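Local coordinates for cystathionine gamma-lyase (Saccharomyces cerevisiae, PDB 1N8P), which belongs to the Cys/Met metabolism family of pyridoxal-5'-phosphate-dependent enzymes and is built as an assembly of four chains, with pyridoxal-5'-phosphate bound, at residues 228-231 and 232-236; 268-271 and 272-276. One frame throughout, in Å; residues are numbered along the deposited sequence.

Contact 1 of 2, residues 228-231 and 232-236; sequences QFLQ and NAIGA
Phe229 extends its ring beside the methyl of Ala233, one helical turn further on, so that CE2 of Phe229 lies 4.2 Å from CB of Ala233 in an oblique approach. With the ring carbon CG anti to the backbone N (chi1 179°), the ring leans toward this later turn, and the small alanine methyl meets it at CE2 alone. Leu230 and Ile234 repeat the i to i+4 pattern along an adjacent ridge, more loosely, with CD2 of Leu230 4.5 Å from CG2 of Ile234; branched aliphatic chains suit a helix face covered by another helix.

Beneath these side chains runs the regular ladder of the helix. Asn232 N donates to Gln228 O at 2.9 Å, and Ala233 N to Phe229 O at 3.0 Å. Ile234 N bonds to Leu230 O, and the last rung joins Gly235 N to Gln231 O at 2.9 Å. At Gly235 phi turns positive, a conformation easy for glycine, and the chain leaves the helix there. The extended side chain of Gln231 turns its amide back along the helix, where NE2 makes a weak bond of 3.4 Å to Gln228 O.

This is the C-terminus of helix 221-234, closed by a positive-phi glycine just after the last helical residue. Leu230 and Ile234 pack against Thr85 and Gln88 of helix 79-88, while Gln228 and Gln231 touch Leu74 and Phe76 of strand 72-76. Beyond the helix, Gly235 O accepts a hydrogen bond from Ser78 of the second subunit, and Ala236 is tied by backbone bonding to Ser77 of its own chain, next to strand 72-76, outermost in its sheet within this chain.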
ATOM      1  N   GLN A 228       7.469 -13.839  23.211  1.00 48.98           N
ATOM      2  CA  GLN A 228       6.251 -13.519  22.472  1.00 46.89           C
ATOM      3  C   GLN A 228       5.294 -12.817  23.439  1.00 53.80           C
ATOM      4  O   GLN A 228       4.460 -11.995  23.019  1.00 52.69           O
ATOM      5  CB  GLN A 228       5.584 -14.786  21.934  1.00 46.43           C
ATOM      6  CG  GLN A 228       4.090 -14.642  21.681  1.00 47.22           C
ATOM      7  CD  GLN A 228       3.434 -15.948  21.259  1.00 55.43           C
ATOM      8  OE1 GLN A 228       3.471 -16.332  20.093  1.00 57.86           O
ATOM      9  NE2 GLN A 228       2.840 -16.645  22.218  1.00 61.76           N
ATOM     10  N   PHE A 229       5.409 -13.142  24.736  1.00 51.39           N
ATOM     11  CA  PHE A 229       4.539 -12.523  25.722  1.00 48.70           C
ATOM     12  C   PHE A 229       4.842 -11.040  25.663  1.00 47.99           C
ATOM     13  O   PHE A 229       4.011 -10.270  25.217  1.00 49.83           O
ATOM     14  CB  PHE A 229       4.777 -13.065  27.144  1.00 48.71           C
ATOM     15  CG  PHE A 229       3.892 -12.411  28.199  1.00 49.21           C
ATOM     16  CD1 PHE A 229       2.619 -12.900  28.473  1.00 47.75           C
ATOM     17  CD2 PHE A 229       4.319 -11.272  28.881  1.00 47.69           C
ATOM     18  CE1 PHE A 229       1.787 -12.266  29.406  1.00 46.63           C
ATOM     19  CE2 PHE A 229       3.487 -10.636  29.812  1.00 46.90           C
ATOM     20  CZ  PHE A 229       2.223 -11.134  30.071  1.00 40.15           C
ATOM     21  N   LEU A 230       6.039 -10.645  26.087  1.00 49.06           N
ATOM     22  CA  LEU A 230       6.435  -9.235  26.047  1.00 51.62           C
ATOM     23  C   LEU A 230       5.926  -8.575  24.757  1.00 54.81           C
ATOM     24  O   LEU A 230       5.378  -7.463  24.787  1.00 52.68           O
ATOM     25  CB  LEU A 230       7.962  -9.105  26.101  1.00 45.95           C
ATOM     26  CG  LEU A 230       8.644  -9.348  27.446  1.00 44.98           C
ATOM     27  CD1 LEU A 230      10.117  -9.535  27.253  1.00 40.48           C
ATOM     28  CD2 LEU A 230       8.391  -8.164  28.367  1.00 47.39           C
ATOM     29  N   GLN A 231       6.091  -9.283  23.637  1.00 52.56           N
ATOM     30  CA  GLN A 231       5.670  -8.793  22.326  1.00 54.72           C
ATOM     31  C   GLN A 231       4.211  -8.378  22.355  1.00 58.42           C
ATOM     32  O   GLN A 231       3.871  -7.229  22.068  1.00 59.25           O
ATOM     33  CB  GLN A 231       5.858  -9.877  21.258  1.00 50.65           C
ATOM     34  CG  GLN A 231       5.472  -9.466  19.837  1.00 45.79           C
ATOM     35  CD  GLN A 231       5.068 -10.663  18.995  1.00 50.50           C
ATOM     36  OE1 GLN A 231       5.372 -10.739  17.809  1.00 50.45           O
ATOM     37  NE2 GLN A 231       4.362 -11.610  19.613  1.00 54.78           N
ATOM     38  N   ASN A 232       3.348  -9.323  22.710  1.00 59.07           N
ATOM     39  CA  ASN A 232       1.927  -9.047  22.750  1.00 54.88           C
ATOM     40  C   ASN A 232       1.583  -7.941  23.740  1.00 53.18           C
ATOM     41  O   ASN A 232       0.687  -7.140  23.499  1.00 58.04           O
ATOM     42  CB  ASN A 232       1.173 -10.316  23.115  1.00 54.31           C
ATOM     43  CG  ASN A 232      -0.306 -10.091  23.220  1.00 57.69           C
ATOM     44  OD1 ASN A 232      -1.009 -10.123  22.220  1.00 65.63           O
ATOM     45  ND2 ASN A 232      -0.792  -9.846  24.438  1.00 61.88           N
ATOM     46  N   ALA A 233       2.320  -7.877  24.840  1.00 54.14           N
ATOM     47  CA  ALA A 233       2.040  -6.900  25.891  1.00 58.54           C
ATOM     48  C   ALA A 233       2.635  -5.520  25.708  1.00 57.32           C
ATOM     49  O   ALA A 233       2.055  -4.540  26.173  1.00 59.98           O
ATOM     50  CB  ALA A 233       2.464  -7.464  27.283  1.00 57.67           C
ATOM     51  N   ILE A 234       3.799  -5.429  25.076  1.00 54.98           N
ATOM     52  CA  ILE A 234       4.409  -4.116  24.868  1.00 53.43           C
ATOM     53  C   ILE A 234       3.905  -3.541  23.548  1.00 55.07           C
ATOM     54  O   ILE A 234       3.888  -2.330  23.362  1.00 60.84           O
ATOM     55  CB  ILE A 234       5.940  -4.195  24.801  1.00 52.28           C
ATOM     56  CG1 ILE A 234       6.344  -5.007  23.556  1.00 54.74           C
ATOM     57  CG2 ILE A 234       6.490  -4.769  26.112  1.00 48.85           C
ATOM     58  CD1 ILE A 234       7.800  -4.925  23.181  1.00 54.32           C
ATOM     59  N   GLY A 235       3.512  -4.422  22.630  1.00 55.24           N
ATOM     60  CA  GLY A 235       2.992  -3.999  21.339  1.00 51.39           C
ATOM     61  C   GLY A 235       3.953  -3.475  20.272  1.00 51.17           C
ATOM     62  O   GLY A 235       3.517  -2.920  19.267  1.00 50.48           O
ATOM     63  N   ALA A 236       5.257  -3.627  20.471  1.00 48.04           N
ATOM     64  CA  ALA A 236       6.219  -3.164  19.478  1.00 34.86           C
ATOM     65  C   ALA A 236       6.170  -4.112  18.293  1.00 38.71           C
ATOM     66  O   ALA A 236       7.180  -4.712  17.914  1.00 38.98           O
ATOM     67  CB  ALA A 236       7.588  -3.157  20.067  1.00 28.90           C
TER

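Contact 2 of 2, residues 268-271 and 272-276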
ATOM      1  N   ALA A 268      37.076  -6.731  -3.171  1.00 51.26           N
ATOM      2  CA  ALA A 268      38.042  -6.784  -2.077  1.00 44.01           C
ATOM      3  C   ALA A 268      39.403  -7.235  -2.634  1.00 45.89           C
ATOM      4  O   ALA A 268      40.444  -6.663  -2.317  1.00 42.56           O
ATOM      5  CB  ALA A 268      37.569  -7.752  -1.031  1.00 38.34           C
ATOM      6  N   GLU A 269      39.393  -8.258  -3.473  1.00 40.05           N
ATOM      7  CA  GLU A 269      40.629  -8.721  -4.049  1.00 42.89           C
ATOM      8  C   GLU A 269      41.261  -7.551  -4.786  1.00 44.17           C
ATOM      9  O   GLU A 269      42.470  -7.341  -4.723  1.00 45.70           O
ATOM     10  CB  GLU A 269      40.378  -9.921  -4.980  1.00 31.49           C
ATOM     11  CG  GLU A 269      39.484 -10.933  -4.328  1.00 39.79           C
ATOM     12  CD  GLU A 269      39.477 -12.297  -4.972  1.00 43.95           C
ATOM     13  OE1 GLU A 269      39.504 -12.411  -6.216  1.00 35.63           O
ATOM     14  OE2 GLU A 269      39.407 -13.270  -4.196  1.00 48.96           O
ATOM     15  N   PHE A 270      40.445  -6.766  -5.465  1.00 46.24           N
ATOM     16  CA  PHE A 270      40.997  -5.647  -6.193  1.00 50.27           C
ATOM     17  C   PHE A 270      41.666  -4.674  -5.266  1.00 53.43           C
ATOM     18  O   PHE A 270      42.759  -4.201  -5.535  1.00 61.44           O
ATOM     19  CB  PHE A 270      39.927  -4.896  -6.950  1.00 52.82           C
ATOM     20  CG  PHE A 270      40.410  -3.604  -7.516  1.00 48.71           C
ATOM     21  CD1 PHE A 270      41.116  -3.569  -8.700  1.00 44.98           C
ATOM     22  CD2 PHE A 270      40.185  -2.421  -6.839  1.00 52.62           C
ATOM     23  CE1 PHE A 270      41.582  -2.376  -9.193  1.00 48.65           C
ATOM     24  CE2 PHE A 270      40.652  -1.226  -7.331  1.00 48.42           C
ATOM     25  CZ  PHE A 270      41.347  -1.203  -8.503  1.00 47.90           C
ATOM     26  N   LEU A 271      40.987  -4.334  -4.183  1.00 60.42           N
ATOM     27  CA  LEU A 271      41.537  -3.402  -3.206  1.00 59.11           C
ATOM     28  C   LEU A 271      42.650  -4.037  -2.365  1.00 63.98           C
ATOM     29  O   LEU A 271      43.321  -3.346  -1.606  1.00 67.18           O
ATOM     30  CB  LEU A 271      40.435  -2.917  -2.290  1.00 48.53           C
ATOM     31  CG  LEU A 271      39.337  -2.130  -2.972  1.00 49.78           C
ATOM     32  CD1 LEU A 271      38.158  -2.017  -2.044  1.00 50.39           C
ATOM     33  CD2 LEU A 271      39.859  -0.760  -3.364  1.00 52.28           C
ATOM     34  N   ALA A 272      42.833  -5.352  -2.495  1.00 64.26           N
ATOM     35  CA  ALA A 272      43.860  -6.073  -1.760  1.00 54.78           C
ATOM     36  C   ALA A 272      44.933  -6.557  -2.716  1.00 58.21           C
ATOM     37  O   ALA A 272      45.436  -7.671  -2.595  1.00 64.39           O
ATOM     38  CB  ALA A 272      43.253  -7.240  -1.049  1.00 59.06           C
ATOM     39  N   ALA A 273      45.279  -5.719  -3.677  1.00 55.20           N
ATOM     40  CA  ALA A 273      46.293  -6.058  -4.646  1.00 54.51           C
ATOM     41  C   ALA A 273      46.755  -4.732  -5.169  1.00 55.09           C
ATOM     42  O   ALA A 273      47.630  -4.653  -6.019  1.00 61.24           O
ATOM     43  CB  ALA A 273      45.702  -6.887  -5.758  1.00 56.35           C
ATOM     44  N   ASP A 274      46.128  -3.685  -4.662  1.00 55.09           N
ATOM     45  CA  ASP A 274      46.453  -2.321  -5.036  1.00 62.23           C
ATOM     46  C   ASP A 274      47.404  -1.795  -3.969  1.00 64.21           C
ATOM     47  O   ASP A 274      47.146  -0.774  -3.349  1.00 66.06           O
ATOM     48  CB  ASP A 274      45.170  -1.468  -5.082  1.00 63.35           C
ATOM     49  CG  ASP A 274      45.442   0.012  -5.398  1.00 68.61           C
ATOM     50  OD1 ASP A 274      46.150   0.673  -4.620  1.00 68.71           O
ATOM     51  OD2 ASP A 274      44.944   0.527  -6.427  1.00 70.00           O
ATOM     52  N   LYS A 275      48.499  -2.511  -3.741  1.00 66.96           N
ATOM     53  CA  LYS A 275      49.470  -2.114  -2.729  1.00 65.70           C
ATOM     54  C   LYS A 275      49.631  -0.591  -2.663  1.00 65.91           C
ATOM     55  O   LYS A 275      49.845  -0.020  -1.588  1.00 64.39           O
ATOM     56  CB  LYS A 275      50.802  -2.774  -3.013  1.00 60.53           C
ATOM     57  N   GLU A 276      49.477   0.059  -3.813  1.00 64.87           N
ATOM     58  CA  GLU A 276      49.627   1.504  -3.912  1.00 67.62           C
ATOM     59  C   GLU A 276      48.664   2.390  -3.109  1.00 69.15           C
ATOM     60  O   GLU A 276      49.025   2.881  -2.037  1.00 70.00           O
ATOM     61  CB  GLU A 276      49.597   1.919  -5.387  1.00 70.00           C
ATOM     62  CG  GLU A 276      50.878   1.578  -6.158  1.00 69.21           C
ATOM     63  CD  GLU A 276      52.123   2.148  -5.492  1.00 70.00           C
ATOM     64  OE1 GLU A 276      52.089   3.321  -5.059  1.00 70.00           O
ATOM     65  OE2 GLU A 276      53.139   1.426  -5.404  1.00 70.00           O
TER
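Ala272 N, just past the last helical turn, bonds to Glu269 O at 3.0 Å and only weakly to Ala268 O, so the last turn has a three-residue bond, as in a 3-10 turn, beside a weak four-residue one before Ala272 leaves helical angles. The Glu269 bond is bent: its N-H...O angle is 137°, and the donor stands above the carbonyl plane. One residue later Ala273 N reaches Phe270 O in a weak bond of 3.5 Å.

The side chains here are small where the backbone turns. The methyls of Ala272 and Ala273 lie beside the last carbonyls of the helix, and a small side chain suits a place where the chain turns away. Asp274 then points its CB back toward the helix, 3.7 Å from Phe270 O. With its CG anti to the backbone N (chi1 177°), the carboxylate comes near the Phe270 ring, and OD2 of Asp274 stands obliquely 4.5 Å from CZ of Phe270, a loose approach. The other oxygen, OD1, receives weak hydrogen bonds from the backbone N of Asn277 and Val278; a short carboxylate can reach both N-H groups at the start of a strand, though neither bond is strong.

Phe270 leans on Leu381 and Lys385 of helix 377-392. Leu271, buried and aliphatic, packs between Ile384 of that helix and Val278 and Val281 of strand 278-282. Such a helix end, running through a short loop into strand 278-282, outermost in its sheet within this chain, is an alpha-to-beta connection of the C-terminal alpha/beta domain found in fold type I pyridoxal-5'-phosphate enzymes.

In the fold
Contact 1 and contact 2 are both C-terminal ends of helices, but at opposite sides of the chain's centre: their centres are 48 Å apart and their nearest atoms about 36 Å, so they do not touch. Contact 1 closes before contact 2 opens along the chain, with helix 240-250 and most of helix 253-271 between them. Contact 1 lies at the subunit interface and near a pyridoxal-5'-phosphate, Gly235 about 6 Å from it, without itself being among the residues that line the pocket. Contact 2 lies further out, its centre about 27 Å from the centre of the chain, beside the five-stranded sheet, and no other chain touches its segments.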